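Local coordinates for protein Non-structural maintenance of chromosomes element 1 homolog (Xenopus laevis, PDB 7DG2) that probably acts as a RING-type E3 ubiquitin ligase with a MAGE partner, transferring ubiquitin from an E2 enzyme within the SMC5-SMC6 complex, at residues A[92-97]-A[149-154]; A[101-106]-A[170-175]; A[107-112]-A[159-164]. All coordinates share one frame; numbering follows the deposited sequence.

Contact 1. Residues A[92-97]-A[149-154]; sequences SDYAEN and EKWLIG
Tyr-94 reaches from the approach to helix 96-111 onto Glu-149 and Trp-151, at the turn between helix 136-148 and strand 152-155. In the winged-helix domain indicated by the order of helices and strands, this joins the start of the first helix to the entry of the wing. From CB, the side chain leaves with CG anti to the carbonyl carbon (chi1 -65°), which carries the ring across toward 149-154. The side chain also packs on Leu-99 and Leu-142, and its ring meets Phe-146 edge-to-face. Within the ring, CE2 touches the second segment, 4.2 Å from CD1 of Trp-151. At the tip, OH lies 3.4 Å from CG of Glu-149 and 3.9 Å from its CB, and it also sits close to the indole plane at the CD1 edge. These are van der Waals approaches; the hydroxyl finds its polar partner in Ser-145 OG.

Glu-149 is bent at chi2, and its carboxylate plane is turned 67° from the tyrosine ring. As the approaches of OH to CG and CB attest, it is the aliphatic part of the glutamate that meets the tyrosine. Lys-150 has positive phi and closes helix 136-148 with a Schellman motif, after which the chain turns into Trp-151. Carbonyl O of Glu-149 lies 3.9 Å above one face of the indole, toward its rim.

Nse4 comes close here. Asp-93 OD1 bonds His-69 of the Nse4 chain, and Phe-70 of that chain packs on Trp-151. One water spans the two segments: it lies at the edge of the indole and in its plane, accepts from Trp-151 NE1 at 2.9 Å, and donates to Asp-93 OD2 at 2.9 Å.

Contact 2. Residues A[101-106]-A[170-175]; sequences LFRKTM and EHYIRN
Carbonyl O of Leu-101 is gripped twice by Thr-105. The hydroxyl OG1 donates to it at 2.9 Å from above the carbonyl plane, and the backbone N donates from the opposite face. Both bonds stay within the helix, the hydroxyl adding to the i to i-4 backbone bond. The next residue, Met-106, sends its side chain across to helix 163-176.

The methionine chain is extended through chi1 and chi2 and bends at chi3 (55°), which swings CE to 4.2 Å from CE2 of Tyr-172. SD, at the bend, lies 4.3 Å from CG1 of Ile-173. At the hydroxyl end of the phenol, Arg-103 CD comes to 4.2 Å from Tyr-172 OH. The contact is thin: the short axes stay 13.3 Å apart with 70° between their directions, so long side chains bridge a gap that the backbones do not close.

Leu-72 of the Nse4 chain packs on Tyr-172, and Phe-75 of that chain makes a cation-pi contact with Arg-103, placing this side of the pair against the kleisin subunit. Met-106 also reaches Leu-169, just before 170-175 in the same helix. Leu-101 and Thr-105 pack on helix 119-128, and Ile-173 rests on Val-190 of strand 190-191.

Contact 3. Residues A[107-112]-A[159-164]; sequences ELIILS and YTLHTR. With ACT (acetate ion), chain D.
Ile-109 turns CG1 anti to its carbonyl carbon (chi1 -77°) and CG2 anti to its N; these torsions direct CG1 and CD1 to Tyr-159 O and the Thr-160 backbone, and CG2 to Leu-161 and Thr-160 OG1. This seats the first helix of what appears to be a winged-helix domain on the middle strand of its sheet, which runs in the order 117-118, 158-161, 152-155. The short axes of helix 107-111 and strand 159-161 pass 8.5 Å apart at 87°, nearly perpendicular, and Ile-109, its CB directed toward the strand, spans the distance between them.

The longer branch lies mainly against the strand backbone, with CD1 3.5 Å from Tyr-159 O and 3.9 Å from Thr-160 CA, though CD1 also comes to 4.2 Å from Leu-161 CD2. CG2 meets Leu-161 CG at 4.0 Å and lies 4.1 Å from Thr-160 OG1. Ile-109 and Thr-160 cross at about a right angle, whereas the leucine runs obliquely to the isoleucine. Thr-160 OG1 is paired outside the two segments, with Gly-115 O, so its approach to the CG2 methyl is only packing. Ile-192 packs on both Ile-109 and Thr-160 in this buried contact.

Ser-112 OG folds back to donate to Ile-109 O, tying the residue that leaves the helix to its last turn.

Just after the strand, His-162 is the N-cap of helix 163-176. Its ND1 accepts from Arg-164 N at 2.9 Å, in the imidazole plane and nearly straight (173°). From there the arginine extends from CG to NE beside Trp-151, with which it makes a cation-pi contact. Its NH1 ends on an acetate ion, probably from the crystallisation liquor, whose O lies 2.9 Å away at the guanidinium edge.

Overall arrangement
The first segments of the three contacts follow one another along the lead-in to helix 96-111 and the helix itself. Contacts 2 and 3 are nearest, their centres 8 Å apart, and meet where Ile-173 CG2 lies 3.9 Å from Ile-110 CD1. The centre of contact 1 lies about 13 Å from the centre of each. It joins contact 2 through Phe-102 CE1, 3.9 Å from Trp-151 CB, and contact 3 through the sheet, where Ile-153 N is 2.8 Å from Thr-160 O. Together they tie parts of a fold consistent with a winged-helix domain; contacts 1 and 2 touch the Nse4 chain, contact 3 only through Arg-164. Ile-173's side chain is about 14 Å from a zinc ion.

Contact 1. Residues A[92-97]-A[149-154]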
loop_
_atom_site.group_PDB
_atom_site.type_symbol
_atom_site.label_atom_id
_atom_site.label_comp_id
_atom_site.label_asym_id
_atom_site.label_seq_id
_atom_site.Cartn_x
_atom_site.Cartn_y
_atom_site.Cartn_z
ATOM N N SER A 92 -2.939 -9.166 5.482
ATOM C CA SER A 92 -2.350 -8.902 6.793
ATOM C C SER A 92 -2.577 -7.470 7.267
ATOM O O SER A 92 -1.885 -7.006 8.177
ATOM C CB SER A 92 -0.848 -9.227 6.772
ATOM O OG SER A 92 -0.192 -8.537 5.716
ATOM N N ASP A 93 -3.533 -6.750 6.673
ATOM C CA ASP A 93 -3.725 -5.349 7.038
ATOM C C ASP A 93 -4.328 -5.200 8.431
ATOM O O ASP A 93 -3.901 -4.341 9.215
ATOM C CB ASP A 93 -4.633 -4.667 6.022
ATOM C CG ASP A 93 -3.953 -4.447 4.681
ATOM O OD1 ASP A 93 -2.707 -4.583 4.601
ATOM O OD2 ASP A 93 -4.680 -4.133 3.714
ATOM N N TYR A 94 -5.355 -5.989 8.732
ATOM C CA TYR A 94 -6.165 -5.775 9.926
ATOM C C TYR A 94 -6.426 -7.098 10.631
ATOM O O TYR A 94 -6.583 -8.144 9.996
ATOM C CB TYR A 94 -7.497 -5.080 9.569
ATOM C CG TYR A 94 -7.285 -3.686 9.030
ATOM C CD1 TYR A 94 -6.828 -2.668 9.862
ATOM C CD2 TYR A 94 -7.506 -3.388 7.685
ATOM C CE1 TYR A 94 -6.619 -1.375 9.370
ATOM C CE2 TYR A 94 -7.291 -2.104 7.183
ATOM C CZ TYR A 94 -6.849 -1.110 8.032
ATOM O OH TYR A 94 -6.646 0.151 7.533
ATOM N N ALA A 95 -6.483 -7.030 11.961
ATOM C CA ALA A 95 -6.777 -8.195 12.777
ATOM C C ALA A 95 -8.268 -8.534 12.714
ATOM O O ALA A 95 -9.097 -7.752 12.245
ATOM C CB ALA A 95 -6.340 -7.956 14.221
ATOM N N GLU A 96 -8.607 -9.729 13.208
ATOM C CA GLU A 96 -9.983 -10.197 13.123
ATOM C C GLU A 96 -10.932 -9.267 13.864
ATOM O O GLU A 96 -12.004 -8.935 13.345
ATOM C CB GLU A 96 -10.091 -11.623 13.671
ATOM C CG GLU A 96 -9.553 -12.674 12.714
ATOM C CD GLU A 96 -9.875 -14.083 13.164
ATOM O OE1 GLU A 96 -10.985 -14.299 13.700
ATOM O OE2 GLU A 96 -9.014 -14.966 12.988
ATOM N N ASN A 97 -10.568 -8.833 15.077
ATOM C CA ASN A 97 -11.500 -7.966 15.801
ATOM C C ASN A 97 -11.600 -6.598 15.143
ATOM O O ASN A 97 -12.671 -5.978 15.167
ATOM C CB ASN A 97 -11.123 -7.840 17.288
ATOM C CG ASN A 97 -9.756 -7.231 17.523
ATOM O OD1 ASN A 97 -8.934 -7.111 16.612
ATOM N ND2 ASN A 97 -9.492 -6.868 18.775
ATOM N N GLU A 149 -6.078 4.646 4.824
ATOM C CA GLU A 149 -6.093 3.661 3.745
ATOM C C GLU A 149 -7.272 3.824 2.787
ATOM O O GLU A 149 -7.442 2.988 1.892
ATOM C CB GLU A 149 -6.099 2.244 4.323
ATOM C CG GLU A 149 -4.939 1.968 5.253
ATOM C CD GLU A 149 -3.596 2.063 4.558
ATOM O OE1 GLU A 149 -3.421 1.386 3.522
ATOM O OE2 GLU A 149 -2.727 2.817 5.053
ATOM N N LYS A 150 -8.095 4.853 2.970
ATOM C CA LYS A 150 -9.223 5.152 2.086
ATOM C C LYS A 150 -10.262 4.029 2.074
ATOM O O LYS A 150 -10.839 3.704 1.037
ATOM C CB LYS A 150 -8.734 5.476 0.668
ATOM C CG LYS A 150 -7.938 6.759 0.631
ATOM C CD LYS A 150 -7.313 6.962 -0.736
ATOM C CE LYS A 150 -6.985 8.424 -0.977
ATOM N NZ LYS A 150 -6.588 9.124 0.270
ATOM N N TRP A 151 -10.533 3.443 3.244
ATOM C CA TRP A 151 -11.722 2.610 3.404
ATOM C C TRP A 151 -12.878 3.408 3.982
ATOM O O TRP A 151 -14.030 3.188 3.602
ATOM C CB TRP A 151 -11.444 1.394 4.309
ATOM C CG TRP A 151 -10.385 0.523 3.712
ATOM C CD1 TRP A 151 -9.151 0.238 4.244
ATOM C CD2 TRP A 151 -10.438 -0.119 2.435
ATOM N NE1 TRP A 151 -8.439 -0.563 3.370
ATOM C CE2 TRP A 151 -9.206 -0.793 2.254
ATOM C CE3 TRP A 151 -11.403 -0.193 1.424
ATOM C CZ2 TRP A 151 -8.918 -1.537 1.098
ATOM C CZ3 TRP A 151 -11.111 -0.930 0.266
ATOM C CH2 TRP A 151 -9.881 -1.598 0.122
ATOM N N LEU A 152 -12.578 4.362 4.843
ATOM C CA LEU A 152 -13.577 5.274 5.378
ATOM C C LEU A 152 -13.193 6.699 5.012
ATOM O O LEU A 152 -12.029 7.006 4.745
ATOM C CB LEU A 152 -13.694 5.147 6.906
ATOM C CG LEU A 152 -14.160 3.811 7.481
ATOM C CD1 LEU A 152 -14.205 3.873 9.001
ATOM C CD2 LEU A 152 -15.510 3.416 6.903
ATOM N N ILE A 153 -14.200 7.565 4.989
ATOM C CA ILE A 153 -14.037 9.008 4.877
ATOM C C ILE A 153 -14.504 9.582 6.200
ATOM O O ILE A 153 -15.580 9.207 6.677
ATOM C CB ILE A 153 -14.893 9.588 3.738
ATOM C CG1 ILE A 153 -14.220 9.413 2.391
ATOM C CG2 ILE A 153 -15.216 11.059 3.997
ATOM C CD1 ILE A 153 -15.079 9.961 1.303
ATOM N N GLY A 154 -13.727 10.486 6.778
ATOM C CA GLY A 154 -14.011 11.018 8.106
ATOM C C GLY A 154 -14.187 12.523 8.080
ATOM O O GLY A 154 -13.398 13.233 7.457
HETATM O O HOH W 1 -5.643 -1.369 3.537
#

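Contact 2. Residues A[101-106]-A[170-175]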
loop_
_atom_site.group_PDB
_atom_site.type_symbol
_atom_site.label_atom_id
_atom_site.label_comp_id
_atom_site.label_asym_id
_atom_site.label_seq_id
_atom_site.Cartn_x
_atom_site.Cartn_y
_atom_site.Cartn_z
ATOM N N LEU A 101 -15.117 -4.919 13.674
ATOM C CA LEU A 101 -15.604 -3.563 13.911
ATOM C C LEU A 101 -15.834 -2.845 12.588
ATOM O O LEU A 101 -16.807 -2.098 12.454
ATOM C CB LEU A 101 -14.632 -2.781 14.799
ATOM C CG LEU A 101 -15.052 -1.342 15.136
ATOM C CD1 LEU A 101 -16.419 -1.317 15.844
ATOM C CD2 LEU A 101 -14.002 -0.651 15.999
ATOM N N PHE A 102 -14.965 -3.073 11.591
ATOM C CA PHE A 102 -15.207 -2.483 10.278
ATOM C C PHE A 102 -16.558 -2.931 9.729
ATOM O O PHE A 102 -17.345 -2.108 9.238
ATOM C CB PHE A 102 -14.090 -2.840 9.275
ATOM C CG PHE A 102 -14.317 -2.207 7.930
ATOM C CD1 PHE A 102 -13.998 -0.880 7.723
ATOM C CD2 PHE A 102 -14.917 -2.919 6.904
ATOM C CE1 PHE A 102 -14.252 -0.285 6.494
ATOM C CE2 PHE A 102 -15.188 -2.324 5.691
ATOM C CZ PHE A 102 -14.853 -1.003 5.494
ATOM N N ARG A 103 -16.861 -4.232 9.832
ATOM C CA ARG A 103 -18.110 -4.733 9.271
ATOM C C ARG A 103 -19.317 -4.157 10.003
ATOM O O ARG A 103 -20.308 -3.787 9.361
ATOM C CB ARG A 103 -18.154 -6.259 9.311
ATOM C CG ARG A 103 -17.146 -6.917 8.351
ATOM C CD ARG A 103 -17.433 -8.414 8.165
ATOM N NE ARG A 103 -17.451 -9.150 9.424
ATOM C CZ ARG A 103 -16.381 -9.707 9.992
ATOM N NH1 ARG A 103 -16.505 -10.361 11.145
ATOM N NH2 ARG A 103 -15.187 -9.607 9.420
ATOM N N LYS A 104 -19.254 -4.071 11.337
ATOM C CA LYS A 104 -20.390 -3.507 12.071
ATOM C C LYS A 104 -20.547 -2.022 11.780
ATOM O O LYS A 104 -21.675 -1.514 11.705
ATOM C CB LYS A 104 -20.241 -3.741 13.580
ATOM C CG LYS A 104 -20.212 -5.215 14.005
ATOM C CD LYS A 104 -21.440 -5.978 13.518
ATOM C CE LYS A 104 -22.719 -5.507 14.201
ATOM N NZ LYS A 104 -23.907 -6.317 13.759
ATOM N N THR A 105 -19.429 -1.302 11.613
ATOM C CA THR A 105 -19.502 0.115 11.255
ATOM C C THR A 105 -20.095 0.295 9.860
ATOM O O THR A 105 -20.960 1.156 9.637
ATOM C CB THR A 105 -18.100 0.736 11.342
ATOM O OG1 THR A 105 -17.610 0.628 12.691
ATOM C CG2 THR A 105 -18.116 2.208 10.930
ATOM N N MET A 106 -19.634 -0.505 8.904
ATOM C CA MET A 106 -20.218 -0.500 7.567
ATOM C C MET A 106 -21.713 -0.792 7.613
ATOM O O MET A 106 -22.504 -0.124 6.937
ATOM C CB MET A 106 -19.495 -1.531 6.692
ATOM C CG MET A 106 -20.212 -1.838 5.387
ATOM S SD MET A 106 -19.172 -2.777 4.224
ATOM C CE MET A 106 -18.707 -4.175 5.212
ATOM N N GLU A 170 -19.269 -3.060 -3.791
ATOM C CA GLU A 170 -20.596 -2.819 -4.367
ATOM C C GLU A 170 -21.457 -4.076 -4.370
ATOM O O GLU A 170 -22.589 -4.074 -3.874
ATOM C CB GLU A 170 -20.431 -2.270 -5.793
ATOM C CG GLU A 170 -21.706 -2.201 -6.639
ATOM C CD GLU A 170 -22.539 -0.962 -6.354
ATOM O OE1 GLU A 170 -23.784 -1.035 -6.475
ATOM O OE2 GLU A 170 -21.950 0.092 -6.019
ATOM N N HIS A 171 -20.938 -5.170 -4.924
ATOM C CA HIS A 171 -21.755 -6.366 -5.048
ATOM C C HIS A 171 -21.804 -7.150 -3.752
ATOM O O HIS A 171 -22.829 -7.768 -3.443
ATOM C CB HIS A 171 -21.232 -7.208 -6.207
ATOM C CG HIS A 171 -21.195 -6.443 -7.491
ATOM N ND1 HIS A 171 -20.105 -5.693 -7.878
ATOM C CD2 HIS A 171 -22.147 -6.242 -8.434
ATOM C CE1 HIS A 171 -20.372 -5.095 -9.025
ATOM N NE2 HIS A 171 -21.604 -5.411 -9.383
ATOM N N TYR A 172 -20.726 -7.115 -2.972
ATOM C CA TYR A 172 -20.760 -7.703 -1.642
ATOM C C TYR A 172 -21.886 -7.098 -0.805
ATOM O O TYR A 172 -22.654 -7.816 -0.155
ATOM C CB TYR A 172 -19.406 -7.502 -0.969
ATOM C CG TYR A 172 -19.353 -7.961 0.450
ATOM C CD1 TYR A 172 -19.036 -9.277 0.765
ATOM C CD2 TYR A 172 -19.625 -7.082 1.485
ATOM C CE1 TYR A 172 -18.988 -9.695 2.077
ATOM C CE2 TYR A 172 -19.584 -7.489 2.791
ATOM C CZ TYR A 172 -19.262 -8.795 3.084
ATOM O OH TYR A 172 -19.223 -9.184 4.397
ATOM N N ILE A 173 -21.998 -5.771 -0.817
ATOM C CA ILE A 173 -23.050 -5.094 -0.056
ATOM C C ILE A 173 -24.428 -5.481 -0.577
ATOM O O ILE A 173 -25.351 -5.750 0.204
ATOM C CB ILE A 173 -22.837 -3.568 -0.113
ATOM C CG1 ILE A 173 -21.608 -3.166 0.708
ATOM C CG2 ILE A 173 -24.107 -2.810 0.363
ATOM C CD1 ILE A 173 -21.124 -1.736 0.440
ATOM N N ARG A 174 -24.597 -5.492 -1.904
ATOM C CA ARG A 174 -25.896 -5.819 -2.496
ATOM C C ARG A 174 -26.391 -7.182 -2.037
ATOM O O ARG A 174 -27.595 -7.375 -1.821
ATOM C CB ARG A 174 -25.801 -5.789 -4.023
ATOM C CG ARG A 174 -26.303 -4.532 -4.682
ATOM C CD ARG A 174 -26.621 -4.809 -6.149
ATOM N NE ARG A 174 -25.593 -4.294 -7.052
ATOM C CZ ARG A 174 -25.794 -3.296 -7.907
ATOM N NH1 ARG A 174 -26.987 -2.716 -7.978
ATOM N NH2 ARG A 174 -24.814 -2.881 -8.699
ATOM N N ASN A 175 -25.478 -8.141 -1.881
ATOM C CA ASN A 175 -25.844 -9.510 -1.544
ATOM C C ASN A 175 -25.859 -9.767 -0.044
ATOM O O ASN A 175 -26.780 -10.420 0.458
ATOM C CB ASN A 175 -24.886 -10.483 -2.243
ATOM C CG ASN A 175 -24.947 -10.363 -3.754
ATOM O OD1 ASN A 175 -26.018 -10.152 -4.331
ATOM N ND2 ASN A 175 -23.793 -10.480 -4.408
#

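Contact 3. Residues A[107-112]-A[159-164]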
loop_
_atom_site.group_PDB
_atom_site.type_symbol
_atom_site.label_atom_id
_atom_site.label_comp_id
_atom_site.label_asym_id
_atom_site.label_seq_id
_atom_site.Cartn_x
_atom_site.Cartn_y
_atom_site.Cartn_z
ATOM N N GLU A 107 -22.122 -1.768 8.425
ATOM C CA GLU A 107 -23.542 -2.086 8.532
ATOM C C GLU A 107 -24.334 -0.898 9.056
ATOM O O GLU A 107 -25.398 -0.571 8.521
ATOM C CB GLU A 107 -23.738 -3.308 9.433
ATOM C CG GLU A 107 -25.200 -3.602 9.761
ATOM C CD GLU A 107 -25.369 -4.762 10.731
ATOM O OE1 GLU A 107 -26.514 -5.238 10.885
ATOM O OE2 GLU A 107 -24.363 -5.199 11.333
ATOM N N LEU A 108 -23.825 -0.225 10.088
ATOM C CA LEU A 108 -24.524 0.954 10.603
ATOM C C LEU A 108 -24.576 2.068 9.557
ATOM O O LEU A 108 -25.593 2.757 9.422
ATOM C CB LEU A 108 -23.849 1.433 11.892
ATOM C CG LEU A 108 -24.502 2.587 12.642
ATOM C CD1 LEU A 108 -25.976 2.303 12.765
ATOM C CD2 LEU A 108 -23.855 2.697 14.022
ATOM N N ILE A 109 -23.485 2.260 8.809
ATOM C CA ILE A 109 -23.475 3.255 7.737
ATOM C C ILE A 109 -24.531 2.921 6.689
ATOM O O ILE A 109 -25.260 3.799 6.217
ATOM C CB ILE A 109 -22.065 3.341 7.128
ATOM C CG1 ILE A 109 -21.151 4.145 8.059
ATOM C CG2 ILE A 109 -22.115 3.896 5.715
ATOM C CD1 ILE A 109 -19.645 3.874 7.847
ATOM N N ILE A 110 -24.654 1.644 6.341
ATOM C CA ILE A 110 -25.627 1.217 5.336
ATOM C C ILE A 110 -27.050 1.432 5.841
ATOM O O ILE A 110 -27.938 1.855 5.089
ATOM C CB ILE A 110 -25.373 -0.256 4.966
ATOM C CG1 ILE A 110 -24.065 -0.388 4.191
ATOM C CG2 ILE A 110 -26.538 -0.829 4.166
ATOM C CD1 ILE A 110 -23.596 -1.824 4.057
ATOM N N LEU A 111 -27.278 1.153 7.123
ATOM C CA LEU A 111 -28.610 1.279 7.715
ATOM C C LEU A 111 -29.009 2.725 7.948
ATOM O O LEU A 111 -30.208 3.035 7.980
ATOM C CB LEU A 111 -28.665 0.548 9.058
ATOM C CG LEU A 111 -28.733 -0.965 9.078
ATOM C CD1 LEU A 111 -28.538 -1.457 10.503
ATOM C CD2 LEU A 111 -30.072 -1.414 8.532
ATOM N N SER A 112 -28.043 3.612 8.159
ATOM C CA SER A 112 -28.378 4.960 8.604
ATOM C C SER A 112 -29.031 5.765 7.488
ATOM O O SER A 112 -28.750 5.573 6.305
ATOM C CB SER A 112 -27.130 5.684 9.094
ATOM O OG SER A 112 -26.293 5.955 8.004
ATOM N N TYR A 159 -18.208 9.231 10.061
ATOM C CA TYR A 159 -17.539 8.383 9.082
ATOM C C TYR A 159 -18.537 7.821 8.088
ATOM O O TYR A 159 -19.607 7.347 8.471
ATOM C CB TYR A 159 -16.820 7.223 9.777
ATOM C CG TYR A 159 -15.748 7.701 10.718
ATOM C CD1 TYR A 159 -16.052 8.038 12.039
ATOM C CD2 TYR A 159 -14.436 7.855 10.281
ATOM C CE1 TYR A 159 -15.086 8.501 12.886
ATOM C CE2 TYR A 159 -13.451 8.316 11.140
ATOM C CZ TYR A 159 -13.790 8.637 12.439
ATOM O OH TYR A 159 -12.840 9.094 13.318
ATOM N N THR A 160 -18.165 7.840 6.809
ATOM C CA THR A 160 -18.908 7.110 5.798
ATOM C C THR A 160 -17.922 6.238 5.021
ATOM O O THR A 160 -16.706 6.299 5.233
ATOM C CB THR A 160 -19.687 8.068 4.869
ATOM O OG1 THR A 160 -20.597 7.318 4.045
ATOM C CG2 THR A 160 -18.726 8.858 3.991
ATOM N N LEU A 161 -18.452 5.394 4.146
ATOM C CA LEU A 161 -17.595 4.567 3.308
ATOM C C LEU A 161 -16.901 5.434 2.268
ATOM O O LEU A 161 -17.520 6.316 1.668
ATOM C CB LEU A 161 -18.412 3.487 2.599
ATOM C CG LEU A 161 -19.166 2.484 3.453
ATOM C CD1 LEU A 161 -19.782 1.436 2.550
ATOM C CD2 LEU A 161 -18.236 1.847 4.469
ATOM N N HIS A 162 -15.609 5.185 2.052
ATOM C CA HIS A 162 -14.899 5.858 0.969
ATOM C C HIS A 162 -15.433 5.383 -0.379
ATOM O O HIS A 162 -15.942 4.267 -0.507
ATOM C CB HIS A 162 -13.387 5.572 1.075
ATOM C CG HIS A 162 -12.526 6.527 0.299
ATOM N ND1 HIS A 162 -12.369 6.453 -1.072
ATOM C CD2 HIS A 162 -11.773 7.575 0.706
ATOM C CE1 HIS A 162 -11.565 7.421 -1.474
ATOM N NE2 HIS A 162 -11.198 8.121 -0.415
ATOM N N THR A 163 -15.307 6.239 -1.401
ATOM C CA THR A 163 -15.617 5.796 -2.760
ATOM C C THR A 163 -14.904 4.488 -3.092
ATOM O O THR A 163 -15.489 3.588 -3.697
ATOM C CB THR A 163 -15.233 6.884 -3.759
ATOM O OG1 THR A 163 -15.948 8.083 -3.437
ATOM C CG2 THR A 163 -15.580 6.453 -5.180
ATOM N N ARG A 164 -13.641 4.362 -2.681
ATOM C CA ARG A 164 -12.899 3.125 -2.924
ATOM C C ARG A 164 -13.616 1.923 -2.333
ATOM O O ARG A 164 -13.685 0.853 -2.954
ATOM C CB ARG A 164 -11.502 3.229 -2.321
ATOM C CG ARG A 164 -10.659 1.973 -2.604
ATOM C CD ARG A 164 -9.582 1.791 -1.560
ATOM N NE ARG A 164 -8.638 0.720 -1.889
ATOM C CZ ARG A 164 -7.458 0.594 -1.292
ATOM N NH1 ARG A 164 -7.086 1.466 -0.368
ATOM N NH2 ARG A 164 -6.637 -0.390 -1.624
HETATM C C ACT D . -3.707 1.367 -0.096
HETATM O O ACT D . -4.458 0.859 0.810
HETATM O OXT ACT D . -3.166 0.792 -1.094
HETATM C CH3 ACT D . -3.443 2.910 0.046
#